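Local atomic coordinates of lipase (Streptomyces rimosus, PDB entry 5MAL), a protein that hydrolyses triacylglycerols and other lipid esters as an SGNH-type serine lipase, preferring medium-length acyl chains and also cleaving palmitoyl-CoA. Residues Asn48-Ser53 with Ala62-Pro67; Ser53-Gly58 with Ile77-Asn82; Tyr111-Leu116 with Ala167-Ala172; Val137-Pro142 with Lys224-Val229. All blocks are in the same frame, centred on the assembly; numbering follows the deposited sequence.

Overall arrangement
All four contacts belong to one parallel α/β core. In contacts 1, 2 and 4 one segment runs off the C-terminal end of a strand of the same sheet, whereas contact 3 joins two helices. Contacts 3 and 4 are buried, 1 and 2 only partly. Contacts 1 and 2 share S53 and helix 57-64, and touch where Q64 meets A55. Contact 4 is largely apolar around one tyrosine hydroxyl; contact 3 is greasy inside and polar on its exposed side. Contact 1, on an edge strand, pairs a threonine-to-carbonyl bond with proline packing. Contact 2 is the most polar, with water in the interface, and lies nearest the nucleophile S10. Y141 of contact 4 links it to contact 2 through G81 and to contact 3 through N171.

Contact 1 of 4, residues Asn48-Ser53 with Ala62-Pro67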
loop_
_atom_site.group_PDB
_atom_site.type_symbol
_atom_site.label_atom_id
_atom_site.label_comp_id
_atom_site.label_asym_id
_atom_site.label_seq_id
_atom_site.Cartn_x
_atom_site.Cartn_y
_atom_site.Cartn_z
ATOM N N ASN A 48 -2.188 -16.770 4.911
ATOM C CA ASN A 48 -0.867 -16.772 4.311
ATOM C C ASN A 48 -0.416 -15.355 3.984
ATOM O O ASN A 48 -0.841 -14.759 2.993
ATOM C CB ASN A 48 -0.846 -17.662 3.067
ATOM C CG ASN A 48 -0.632 -19.130 3.417
ATOM O OD1 ASN A 48 0.441 -19.521 3.884
ATOM N ND2 ASN A 48 -1.649 -19.934 3.209
ATOM N N PHE A 49 0.458 -14.838 4.838
ATOM C CA PHE A 49 0.827 -13.438 4.808
ATOM C C PHE A 49 2.207 -13.318 4.207
ATOM O O PHE A 49 3.194 -13.592 4.891
ATOM C CB PHE A 49 0.780 -12.897 6.239
ATOM C CG PHE A 49 0.789 -11.396 6.358
ATOM C CD1 PHE A 49 0.627 -10.569 5.252
ATOM C CD2 PHE A 49 0.870 -10.819 7.622
ATOM C CE1 PHE A 49 0.609 -9.172 5.395
ATOM C CE2 PHE A 49 0.832 -9.435 7.784
ATOM C CZ PHE A 49 0.698 -8.609 6.669
ATOM N N THR A 50 2.276 -12.930 2.938
ATOM C CA THR A 50 3.556 -12.899 2.241
ATOM C C THR A 50 3.961 -11.481 1.826
ATOM O O THR A 50 5.019 -11.277 1.238
ATOM C CB THR A 50 3.536 -13.807 0.995
ATOM O OG1 THR A 50 2.480 -13.400 0.120
ATOM C CG2 THR A 50 3.321 -15.249 1.407
ATOM N N ALA A 51 3.117 -10.504 2.132
ATOM C CA ALA A 51 3.461 -9.111 1.887
ATOM C C ALA A 51 4.806 -8.794 2.525
ATOM O O ALA A 51 5.172 -9.386 3.539
ATOM C CB ALA A 51 2.371 -8.180 2.442
ATOM N N CYS A 52 5.538 -7.858 1.948
ATOM C CA CYS A 52 6.907 -7.660 2.387
ATOM C C CYS A 52 7.363 -6.240 2.144
ATOM O O CYS A 52 7.221 -5.707 1.054
ATOM C CB CYS A 52 7.831 -8.653 1.670
ATOM S SG CYS A 52 9.461 -8.845 2.434
ATOM N N SER A 53 7.897 -5.620 3.182
ATOM C CA SER A 53 8.436 -4.280 3.040
ATOM C C SER A 53 9.429 -4.237 1.887
ATOM O O SER A 53 10.264 -5.137 1.744
ATOM C CB SER A 53 9.116 -3.838 4.336
ATOM O OG SER A 53 9.701 -2.558 4.161
ATOM N N ALA A 62 8.401 -13.138 -7.515
ATOM C CA ALA A 62 9.501 -14.022 -7.133
ATOM C C ALA A 62 9.361 -14.664 -5.755
ATOM O O ALA A 62 9.892 -15.744 -5.524
ATOM C CB ALA A 62 10.826 -13.256 -7.200
ATOM N N LYS A 63 8.668 -14.004 -4.832
ATOM C CA LYS A 63 8.743 -14.411 -3.438
ATOM C C LYS A 63 7.387 -14.590 -2.764
ATOM O O LYS A 63 7.319 -15.217 -1.706
ATOM C CB LYS A 63 9.560 -13.391 -2.623
ATOM C CG LYS A 63 11.075 -13.388 -2.894
ATOM C CD LYS A 63 11.823 -12.495 -1.898
ATOM C CE LYS A 63 11.332 -11.051 -1.965
ATOM N NZ LYS A 63 12.425 -10.041 -2.127
ATOM N N GLN A 64 6.325 -14.027 -3.343
ATOM C CA GLN A 64 5.066 -13.875 -2.593
ATOM C C GLN A 64 3.873 -14.707 -3.054
ATOM O O GLN A 64 2.919 -14.893 -2.296
ATOM C CB GLN A 64 4.630 -12.411 -2.604
ATOM C CG GLN A 64 5.654 -11.441 -2.026
ATOM C CD GLN A 64 5.035 -10.084 -1.787
ATOM O OE1 GLN A 64 3.818 -9.932 -1.908
ATOM N NE2 GLN A 64 5.857 -9.097 -1.436
ATOM N N LEU A 65 3.891 -15.182 -4.291
ATOM C CA LEU A 65 2.700 -15.851 -4.807
ATOM C C LEU A 65 2.641 -17.333 -4.449
ATOM O O LEU A 65 1.664 -18.010 -4.771
ATOM C CB LEU A 65 2.613 -15.681 -6.319
ATOM C CG LEU A 65 2.433 -14.244 -6.807
ATOM C CD1 LEU A 65 2.542 -14.195 -8.311
ATOM C CD2 LEU A 65 1.096 -13.663 -6.347
ATOM N N THR A 66 3.666 -17.834 -3.767
ATOM C CA THR A 66 3.754 -19.261 -3.458
ATOM C C THR A 66 2.462 -19.888 -2.879
ATOM O O THR A 66 2.033 -20.944 -3.353
ATOM C CB THR A 66 4.936 -19.535 -2.509
ATOM O OG1 THR A 66 6.150 -19.133 -3.158
ATOM C CG2 THR A 66 5.020 -21.004 -2.145
ATOM N N PRO A 67 1.816 -19.235 -1.892
ATOM C CA PRO A 67 0.601 -19.853 -1.343
ATOM C C PRO A 67 -0.685 -19.525 -2.099
ATOM O O PRO A 67 -1.777 -19.884 -1.642
ATOM C CB PRO A 67 0.542 -19.275 0.076
ATOM C CG PRO A 67 1.128 -17.913 -0.073
ATOM C CD PRO A 67 2.197 -18.018 -1.144
#
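N48, near the end of strand 46-49, slides its side chain past the ring of P67 in the opposite direction, bringing N48 CG to 3.5 Å from P67 CB. T50 then does two jobs with its branched side chain. Its OG1 stands between the backbone N and the carbonyl carbon (chi1 58°) and donates to Q64 O at 2.9 Å, in the carbonyl plane and on a lone pair. The other branch, T50 CG2, meets P67 CG tip to tip at 3.8 Å. In the SGNH α/β fold strand 46-49 is an edge strand of the parallel sheet, and the chain leaving it meets Q64 and P67, at and beyond the last part of helix 57-64. T50 O looks onto the amide of Q64, 3.3 Å from Q64 CD and 3.6 Å from each of Q64 OE1 and NE2. Past A51, whose CA lies 3.9 Å from Q64 OE1, comes C52, with CB 3.7 Å from Q64 NE2. The extended Q64 chain is anchored at its tip: OE1 accepts from G8 N at the end of strand 3-8, the neighbour of 46-49 in the sheet. C52 SG is tied by a disulfide to C27.

Contact 2 of 4, residues Ser53-Gly58 with Ile77-Asn82; sequences SGARTG and ITIGGN
Two flat groups meet the opposite segment here, the carboxamide of N82 and the guanidinium of R56. N82 ND2 sends an N-H to A55 O at 3.0 Å, with an N-H...O angle of 152°; A55 O lies close to the amide plane, but the nitrogen approaches it from above the carbonyl plane. One face of the R56 guanidinium carries the backbone carbonyl oxygen of N82 (N82 O), 3.1 Å above the plane and offset toward the rim, where the N-H groups point too poorly for a hydrogen bond. Between the two backbones, water 2 donates to A55 O and accepts from G80 N and N82 N, so the peptide oxygen is gripped twice. Water 1 accepts from G54 N at 2.7 Å and also sits by N82 ND2, though that second distance is doubtfully short. G54 and N82 match the glycine and asparagine that, with the nucleophilic serine, form the oxyanion hole in SGNH hydrolases, and probably do so here; consistent with this, the N82 side chain lies about 5 Å from that of S10. I79 supplies the apolar part: its CD1 reaches A55 CB at 3.9 Å, and its side chain slants across that of T57. T57 OG1 bonds D83. The contact thus joins the start of helix 57-64 to the loop leaving strand 74-78, with helix 98-130 packing against T57 and I79.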
loop_
_atom_site.group_PDB
_atom_site.type_symbol
_atom_site.label_atom_id
_atom_site.label_comp_id
_atom_site.label_asym_id
_atom_site.label_seq_id
_atom_site.Cartn_x
_atom_site.Cartn_y
_atom_site.Cartn_z
ATOM N N SER A 53 7.897 -5.620 3.182
ATOM C CA SER A 53 8.436 -4.280 3.040
ATOM C C SER A 53 9.429 -4.237 1.887
ATOM O O SER A 53 10.264 -5.137 1.744
ATOM C CB SER A 53 9.116 -3.838 4.336
ATOM O OG SER A 53 9.701 -2.558 4.161
ATOM N N GLY A 54 9.318 -3.215 1.054
ATOM C CA GLY A 54 10.254 -3.030 -0.038
ATOM C C GLY A 54 9.840 -3.703 -1.328
ATOM O O GLY A 54 10.467 -3.482 -2.366
ATOM N N ALA A 55 8.789 -4.520 -1.267
ATOM C CA ALA A 55 8.371 -5.298 -2.427
ATOM C C ALA A 55 7.976 -4.459 -3.625
ATOM O O ALA A 55 7.217 -3.489 -3.526
ATOM C CB ALA A 55 7.221 -6.225 -2.069
ATOM N N ARG A 56 8.508 -4.865 -4.774
ATOM C CA ARG A 56 8.044 -4.399 -6.065
ATOM C C ARG A 56 7.194 -5.501 -6.653
ATOM O O ARG A 56 7.180 -6.612 -6.119
ATOM C CB ARG A 56 9.209 -4.096 -7.012
ATOM C CG ARG A 56 9.983 -2.820 -6.729
ATOM C CD ARG A 56 11.184 -2.717 -7.677
ATOM N NE ARG A 56 11.723 -1.360 -7.747
ATOM C CZ ARG A 56 12.414 -0.772 -6.772
ATOM N NH1 ARG A 56 12.654 -1.415 -5.632
ATOM N NH2 ARG A 56 12.862 0.470 -6.933
ATOM N N THR A 57 6.525 -5.211 -7.766
ATOM C CA THR A 57 5.748 -6.226 -8.469
ATOM C C THR A 57 6.595 -7.471 -8.756
ATOM O O THR A 57 6.098 -8.590 -8.679
ATOM C CB THR A 57 5.171 -5.690 -9.791
ATOM O OG1 THR A 57 6.236 -5.208 -10.614
ATOM C CG2 THR A 57 4.165 -4.558 -9.534
ATOM N N GLY A 58 7.873 -7.262 -9.064
ATOM C CA GLY A 58 8.792 -8.353 -9.354
ATOM C C GLY A 58 9.064 -9.224 -8.144
ATOM O O GLY A 58 9.266 -10.435 -8.251
ATOM N N ILE A 77 -3.941 -7.053 -1.869
ATOM C CA ILE A 77 -2.630 -6.576 -2.270
ATOM C C ILE A 77 -2.574 -5.061 -2.333
ATOM O O ILE A 77 -3.546 -4.415 -2.717
ATOM C CB ILE A 77 -2.228 -7.176 -3.638
ATOM C CG1 ILE A 77 -0.773 -6.831 -3.974
ATOM C CG2 ILE A 77 -3.212 -6.733 -4.737
ATOM C CD1 ILE A 77 -0.214 -7.647 -5.139
ATOM N N THR A 78 -1.456 -4.509 -1.871
ATOM C CA THR A 78 -1.023 -3.170 -2.248
ATOM C C THR A 78 0.329 -3.386 -2.908
ATOM O O THR A 78 1.195 -4.014 -2.336
ATOM C CB THR A 78 -0.889 -2.182 -1.050
ATOM O OG1 THR A 78 0.047 -2.700 -0.105
ATOM C CG2 THR A 78 -2.222 -1.964 -0.353
ATOM N N ILE A 79 0.493 -2.943 -4.147
ATOM C CA ILE A 79 1.801 -3.055 -4.790
ATOM C C ILE A 79 1.885 -2.034 -5.895
ATOM O O ILE A 79 0.868 -1.655 -6.477
ATOM C CB ILE A 79 2.064 -4.465 -5.374
ATOM C CG1 ILE A 79 3.566 -4.688 -5.600
ATOM C CG2 ILE A 79 1.287 -4.677 -6.661
ATOM C CD1 ILE A 79 4.386 -4.781 -4.316
ATOM N N GLY A 80 3.097 -1.554 -6.151
ATOM C CA GLY A 80 3.300 -0.584 -7.209
ATOM C C GLY A 80 4.004 0.668 -6.743
ATOM O O GLY A 80 4.677 1.331 -7.529
ATOM N N GLY A 81 3.847 0.997 -5.470
ATOM C CA GLY A 81 4.516 2.160 -4.919
ATOM C C GLY A 81 6.027 2.059 -5.053
ATOM O O GLY A 81 6.687 3.004 -5.463
ATOM N N ASN A 82 6.579 0.906 -4.707
ATOM C CA ASN A 82 8.026 0.737 -4.752
ATOM C C ASN A 82 8.537 0.652 -6.177
ATOM O O ASN A 82 9.665 1.055 -6.468
ATOM C CB ASN A 82 8.433 -0.501 -3.963
ATOM C CG ASN A 82 8.420 -0.252 -2.461
ATOM O OD1 ASN A 82 9.007 0.719 -1.984
ATOM N ND2 ASN A 82 7.739 -1.109 -1.720
HETATM O O HOH W 1 7.565 -1.247 0.699
HETATM O O HOH W 2 5.176 -1.621 -4.166
#

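Contact 3 of 4, residues Tyr111-Leu116 with Ala167-Ala172; sequences YIQQTL and ADDINA
I112 presses its CG2 methyl onto the backbone of I170, and the fit is tight: I112 CG2 stands 3.5 Å from I170 CA and 3.7 Å from D169 CB. That methyl is anti to the backbone N of its own residue (CG1 takes chi1 -67°), which aims it straight across the interface. One turn on, L116 CD2 comes in at about a right angle to the I170 side chain, 3.7 Å from I170 CG1 and 3.8 Å from I170 CD1. On the exposed side Q113 NE2 donates to D169 OD2, from well above the carboxylate plane; at 2.5 Å this bond is shorter than expected and its exact length is doubtful. The axes of segments 111-116 and 167-172 run 31° apart and come within 9.0 Å; their helices, before and after strand 135-139, pack side by side on one face of the parallel sheet, as in three-layer α/β/α folds. In a second shell, R109 forms a salt bridge to D169 OD2, giving that carboxylate oxygen two partners. Y111 O accepts from T115 N in the ordinary helical bond and from L116 N in the wider pi-type one. On the far helix, N171 ND2 bonds Y141 O and D168 bridges to R143, while I170 also packs on Y141.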
loop_
_atom_site.group_PDB
_atom_site.type_symbol
_atom_site.label_atom_id
_atom_site.label_comp_id
_atom_site.label_asym_id
_atom_site.label_seq_id
_atom_site.Cartn_x
_atom_site.Cartn_y
_atom_site.Cartn_z
ATOM N N TYR A 111 6.490 7.100 -14.176
ATOM C CA TYR A 111 6.550 5.657 -13.989
ATOM C C TYR A 111 5.170 5.085 -13.766
ATOM O O TYR A 111 4.761 4.127 -14.424
ATOM C CB TYR A 111 7.439 5.280 -12.809
ATOM C CG TYR A 111 7.767 3.803 -12.797
ATOM C CD1 TYR A 111 6.845 2.861 -12.342
ATOM C CD2 TYR A 111 8.993 3.351 -13.256
ATOM C CE1 TYR A 111 7.144 1.509 -12.343
ATOM C CE2 TYR A 111 9.303 2.003 -13.250
ATOM C CZ TYR A 111 8.377 1.089 -12.805
ATOM O OH TYR A 111 8.703 -0.250 -12.819
ATOM N N ILE A 112 4.470 5.667 -12.802
ATOM C CA ILE A 112 3.116 5.262 -12.477
ATOM C C ILE A 112 2.201 5.246 -13.686
ATOM O O ILE A 112 1.476 4.277 -13.915
ATOM C CB ILE A 112 2.519 6.194 -11.440
ATOM C CG1 ILE A 112 3.252 6.021 -10.107
ATOM C CG2 ILE A 112 1.034 5.947 -11.307
ATOM C CD1 ILE A 112 3.079 7.193 -9.153
ATOM N N GLN A 113 2.224 6.331 -14.455
ATOM C CA GLN A 113 1.279 6.489 -15.550
ATOM C C GLN A 113 1.616 5.570 -16.725
ATOM O O GLN A 113 0.723 5.064 -17.403
ATOM C CB GLN A 113 1.255 7.948 -16.012
ATOM C CG GLN A 113 0.837 8.929 -14.910
ATOM C CD GLN A 113 0.990 10.391 -15.312
ATOM O OE1 GLN A 113 1.239 10.708 -16.478
ATOM N NE2 GLN A 113 0.843 11.291 -14.343
ATOM N N GLN A 114 2.909 5.340 -16.936
ATOM C CA GLN A 114 3.394 4.690 -18.158
ATOM C C GLN A 114 3.834 3.241 -17.960
ATOM O O GLN A 114 3.415 2.336 -18.692
ATOM C CB GLN A 114 4.557 5.498 -18.725
ATOM C CG GLN A 114 4.162 6.895 -19.172
ATOM C CD GLN A 114 5.356 7.818 -19.358
ATOM O OE1 GLN A 114 6.484 7.368 -19.561
ATOM N NE2 GLN A 114 5.112 9.124 -19.270
ATOM N N THR A 115 4.681 3.041 -16.959
ATOM C CA THR A 115 5.456 1.817 -16.811
ATOM C C THR A 115 4.748 0.817 -15.906
ATOM O O THR A 115 4.752 -0.390 -16.149
ATOM C CB THR A 115 6.846 2.127 -16.235
ATOM O OG1 THR A 115 7.408 3.271 -16.901
ATOM C CG2 THR A 115 7.755 0.945 -16.383
ATOM N N LEU A 116 4.137 1.335 -14.847
ATOM C CA LEU A 116 3.480 0.494 -13.847
ATOM C C LEU A 116 2.296 -0.376 -14.320
ATOM O O LEU A 116 2.200 -1.533 -13.886
ATOM C CB LEU A 116 3.014 1.373 -12.677
ATOM C CG LEU A 116 2.274 0.610 -11.577
ATOM C CD1 LEU A 116 3.181 -0.427 -10.922
ATOM C CD2 LEU A 116 1.714 1.593 -10.555
ATOM N N ALA A 167 -0.059 9.884 -5.645
ATOM C CA ALA A 167 -1.020 8.957 -5.055
ATOM C C ALA A 167 -2.263 8.866 -5.925
ATOM O O ALA A 167 -2.736 7.770 -6.233
ATOM C CB ALA A 167 -1.397 9.401 -3.657
ATOM N N ASP A 168 -2.793 10.023 -6.318
ATOM C CA ASP A 168 -3.963 10.053 -7.183
ATOM C C ASP A 168 -3.692 9.260 -8.454
ATOM O O ASP A 168 -4.515 8.438 -8.873
ATOM C CB ASP A 168 -4.357 11.493 -7.525
ATOM C CG ASP A 168 -5.007 12.215 -6.361
ATOM O OD1 ASP A 168 -5.262 11.566 -5.331
ATOM O OD2 ASP A 168 -5.280 13.431 -6.492
ATOM N N ASP A 169 -2.516 9.480 -9.039
ATOM C CA ASP A 169 -2.119 8.768 -10.262
ATOM C C ASP A 169 -2.101 7.275 -10.020
ATOM O O ASP A 169 -2.666 6.518 -10.806
ATOM C CB ASP A 169 -0.735 9.205 -10.754
ATOM C CG ASP A 169 -0.748 10.559 -11.459
ATOM O OD1 ASP A 169 -1.810 11.205 -11.547
ATOM O OD2 ASP A 169 0.327 10.983 -11.915
ATOM N N ILE A 170 -1.450 6.842 -8.940
ATOM C CA ILE A 170 -1.268 5.410 -8.757
ATOM C C ILE A 170 -2.600 4.756 -8.461
ATOM O O ILE A 170 -2.834 3.624 -8.909
ATOM C CB ILE A 170 -0.216 5.063 -7.664
ATOM C CG1 ILE A 170 0.286 3.631 -7.862
ATOM C CG2 ILE A 170 -0.738 5.292 -6.252
ATOM C CD1 ILE A 170 1.586 3.354 -7.163
ATOM N N ASN A 171 -3.486 5.468 -7.763
ATOM C CA ASN A 171 -4.809 4.932 -7.439
ATOM C C ASN A 171 -5.705 4.832 -8.669
ATOM O O ASN A 171 -6.465 3.873 -8.812
ATOM C CB ASN A 171 -5.476 5.777 -6.364
ATOM C CG ASN A 171 -4.827 5.578 -5.014
ATOM O OD1 ASN A 171 -4.278 4.505 -4.748
ATOM N ND2 ASN A 171 -4.866 6.605 -4.162
ATOM N N ALA A 172 -5.616 5.822 -9.553
ATOM C CA ALA A 172 -6.345 5.783 -10.818
ATOM C C ALA A 172 -5.850 4.633 -11.675
ATOM O O ALA A 172 -6.648 3.853 -12.175
ATOM C CB ALA A 172 -6.206 7.105 -11.570
#

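Contact 4 of 4, residues Val137-Pro142 with Lys224-Val229; sequences VVLGYP and KGYLPV
Y226 reaches out from its helix like a peg, and the end of strand 135-139 with the loop after it supplies the socket. The hydroxyl drops into the bend at G140: Y226 OH donates to G140 O at 2.7 Å, in the carbonyl plane and on a lone pair, with a C=O...O angle of 140°. G140 O also lies at the edge of the ring, near its plane and 3.4 Å from Y226 CE2. Further along the loop P142 forms a shoulder, its ring crossing the tyrosine at about a right angle with P142 CD 3.5 Å from Y226 OH. The strand makes a bump of its own in L139. With CG anti to the carbonyl carbon (chi1 -70°), L139 pushes CD2 against the ring edge, 3.6 Å from Y226 CD2, and into the notch between Y226 and V229, whose CG1 is 4.1 Å from L139 CD2. A tyrosine and a valine three residues apart on one helix face thus straddle a single leucine. In this three-layer SGNH fold, helix 219-232 covers one face of the parallel sheet, and helix 159-180 lies against the other, where V138 touches it. The helix itself is irregular, with a pi-type turn at 224-226 and a kink where P228 can offer no N-H. Y34 of helix 34-40 meets the Y226 ring with nearly parallel planes, and T78 on the neighbouring strand touches it too. Y141 points away from this helix, its hydroxyl bonded to D9 and to G81 N close to the active site.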
loop_
_atom_site.group_PDB
_atom_site.type_symbol
_atom_site.label_atom_id
_atom_site.label_comp_id
_atom_site.label_asym_id
_atom_site.label_seq_id
_atom_site.Cartn_x
_atom_site.Cartn_y
_atom_site.Cartn_z
ATOM N N VAL A 137 -8.965 -8.323 -3.656
ATOM C CA VAL A 137 -9.125 -6.930 -3.287
ATOM C C VAL A 137 -7.797 -6.219 -3.449
ATOM O O VAL A 137 -6.831 -6.502 -2.725
ATOM C CB VAL A 137 -9.597 -6.760 -1.838
ATOM C CG1 VAL A 137 -9.963 -5.292 -1.586
ATOM C CG2 VAL A 137 -10.765 -7.677 -1.540
ATOM N N VAL A 138 -7.744 -5.298 -4.396
ATOM C CA VAL A 138 -6.575 -4.439 -4.531
ATOM C C VAL A 138 -6.839 -3.174 -3.738
ATOM O O VAL A 138 -7.865 -2.525 -3.918
ATOM C CB VAL A 138 -6.287 -4.080 -5.984
ATOM C CG1 VAL A 138 -5.032 -3.217 -6.044
ATOM C CG2 VAL A 138 -6.119 -5.339 -6.811
ATOM N N LEU A 139 -5.943 -2.840 -2.825
ATOM C CA LEU A 139 -6.133 -1.646 -2.039
ATOM C C LEU A 139 -5.175 -0.588 -2.548
ATOM O O LEU A 139 -4.050 -0.895 -2.947
ATOM C CB LEU A 139 -5.913 -1.930 -0.566
ATOM C CG LEU A 139 -7.003 -2.787 0.085
ATOM C CD1 LEU A 139 -6.724 -4.281 -0.020
ATOM C CD2 LEU A 139 -7.155 -2.381 1.538
ATOM N N GLY A 140 -5.633 0.651 -2.572
ATOM C CA GLY A 140 -4.796 1.738 -3.038
ATOM C C GLY A 140 -3.892 2.291 -1.945
ATOM O O GLY A 140 -3.714 1.678 -0.884
ATOM N N TYR A 141 -3.303 3.447 -2.224
ATOM C CA TYR A 141 -2.490 4.162 -1.255
ATOM C C TYR A 141 -3.231 5.421 -0.871
ATOM O O TYR A 141 -4.039 5.928 -1.641
ATOM C CB TYR A 141 -1.115 4.507 -1.830
ATOM C CG TYR A 141 -0.308 3.311 -2.254
ATOM C CD1 TYR A 141 0.541 2.677 -1.366
ATOM C CD2 TYR A 141 -0.404 2.810 -3.552
ATOM C CE1 TYR A 141 1.287 1.567 -1.750
ATOM C CE2 TYR A 141 0.334 1.708 -3.950
ATOM C CZ TYR A 141 1.183 1.094 -3.055
ATOM O OH TYR A 141 1.924 -0.002 -3.426
ATOM N N PRO A 142 -2.969 5.941 0.332
ATOM C CA PRO A 142 -3.668 7.172 0.690
ATOM C C PRO A 142 -2.928 8.363 0.108
ATOM O O PRO A 142 -1.707 8.285 -0.029
ATOM C CB PRO A 142 -3.608 7.172 2.223
ATOM C CG PRO A 142 -2.296 6.492 2.527
ATOM C CD PRO A 142 -2.133 5.428 1.433
ATOM N N LYS A 224 -8.093 1.499 11.123
ATOM C CA LYS A 224 -9.277 2.248 10.710
ATOM C C LYS A 224 -9.183 2.896 9.352
ATOM O O LYS A 224 -10.174 3.422 8.848
ATOM C CB LYS A 224 -9.602 3.309 11.728
ATOM C CG LYS A 224 -10.312 2.729 12.899
ATOM C CD LYS A 224 -9.832 3.439 14.097
ATOM C CE LYS A 224 -10.247 4.894 14.075
ATOM N NZ LYS A 224 -10.029 5.566 15.387
ATOM N N GLY A 225 -7.991 2.883 8.771
ATOM C CA GLY A 225 -7.830 3.364 7.417
ATOM C C GLY A 225 -7.905 2.174 6.481
ATOM O O GLY A 225 -8.857 2.039 5.718
ATOM N N TYR A 226 -6.920 1.283 6.555
ATOM C CA TYR A 226 -6.893 0.151 5.633
ATOM C C TYR A 226 -7.896 -0.947 5.918
ATOM O O TYR A 226 -8.606 -1.373 5.014
ATOM C CB TYR A 226 -5.497 -0.471 5.585
ATOM C CG TYR A 226 -4.677 0.170 4.525
ATOM C CD1 TYR A 226 -3.938 1.316 4.796
ATOM C CD2 TYR A 226 -4.662 -0.343 3.225
ATOM C CE1 TYR A 226 -3.190 1.925 3.803
ATOM C CE2 TYR A 226 -3.937 0.261 2.233
ATOM C CZ TYR A 226 -3.200 1.393 2.529
ATOM O OH TYR A 226 -2.471 1.985 1.542
ATOM N N LEU A 227 -7.946 -1.417 7.157
ATOM C CA LEU A 227 -8.773 -2.584 7.465
ATOM C C LEU A 227 -10.249 -2.371 7.112
ATOM O O LEU A 227 -10.863 -3.263 6.542
ATOM C CB LEU A 227 -8.621 -2.968 8.937
ATOM C CG LEU A 227 -9.607 -4.043 9.403
ATOM C CD1 LEU A 227 -9.372 -5.358 8.681
ATOM C CD2 LEU A 227 -9.520 -4.223 10.919
ATOM N N PRO A 228 -10.817 -1.186 7.419
ATOM C CA PRO A 228 -12.232 -1.048 7.064
ATOM C C PRO A 228 -12.463 -1.140 5.560
ATOM O O PRO A 228 -13.509 -1.608 5.103
ATOM C CB PRO A 228 -12.591 0.335 7.612
ATOM C CG PRO A 228 -11.659 0.513 8.780
ATOM C CD PRO A 228 -10.361 -0.065 8.263
ATOM N N VAL A 229 -11.469 -0.737 4.779
ATOM C CA VAL A 229 -11.591 -0.842 3.332
ATOM C C VAL A 229 -11.544 -2.305 2.873
ATOM O O VAL A 229 -12.296 -2.697 1.990
ATOM C CB VAL A 229 -10.513 -0.015 2.644
ATOM C CG1 VAL A 229 -10.610 -0.154 1.152
ATOM C CG2 VAL A 229 -10.701 1.439 3.037
#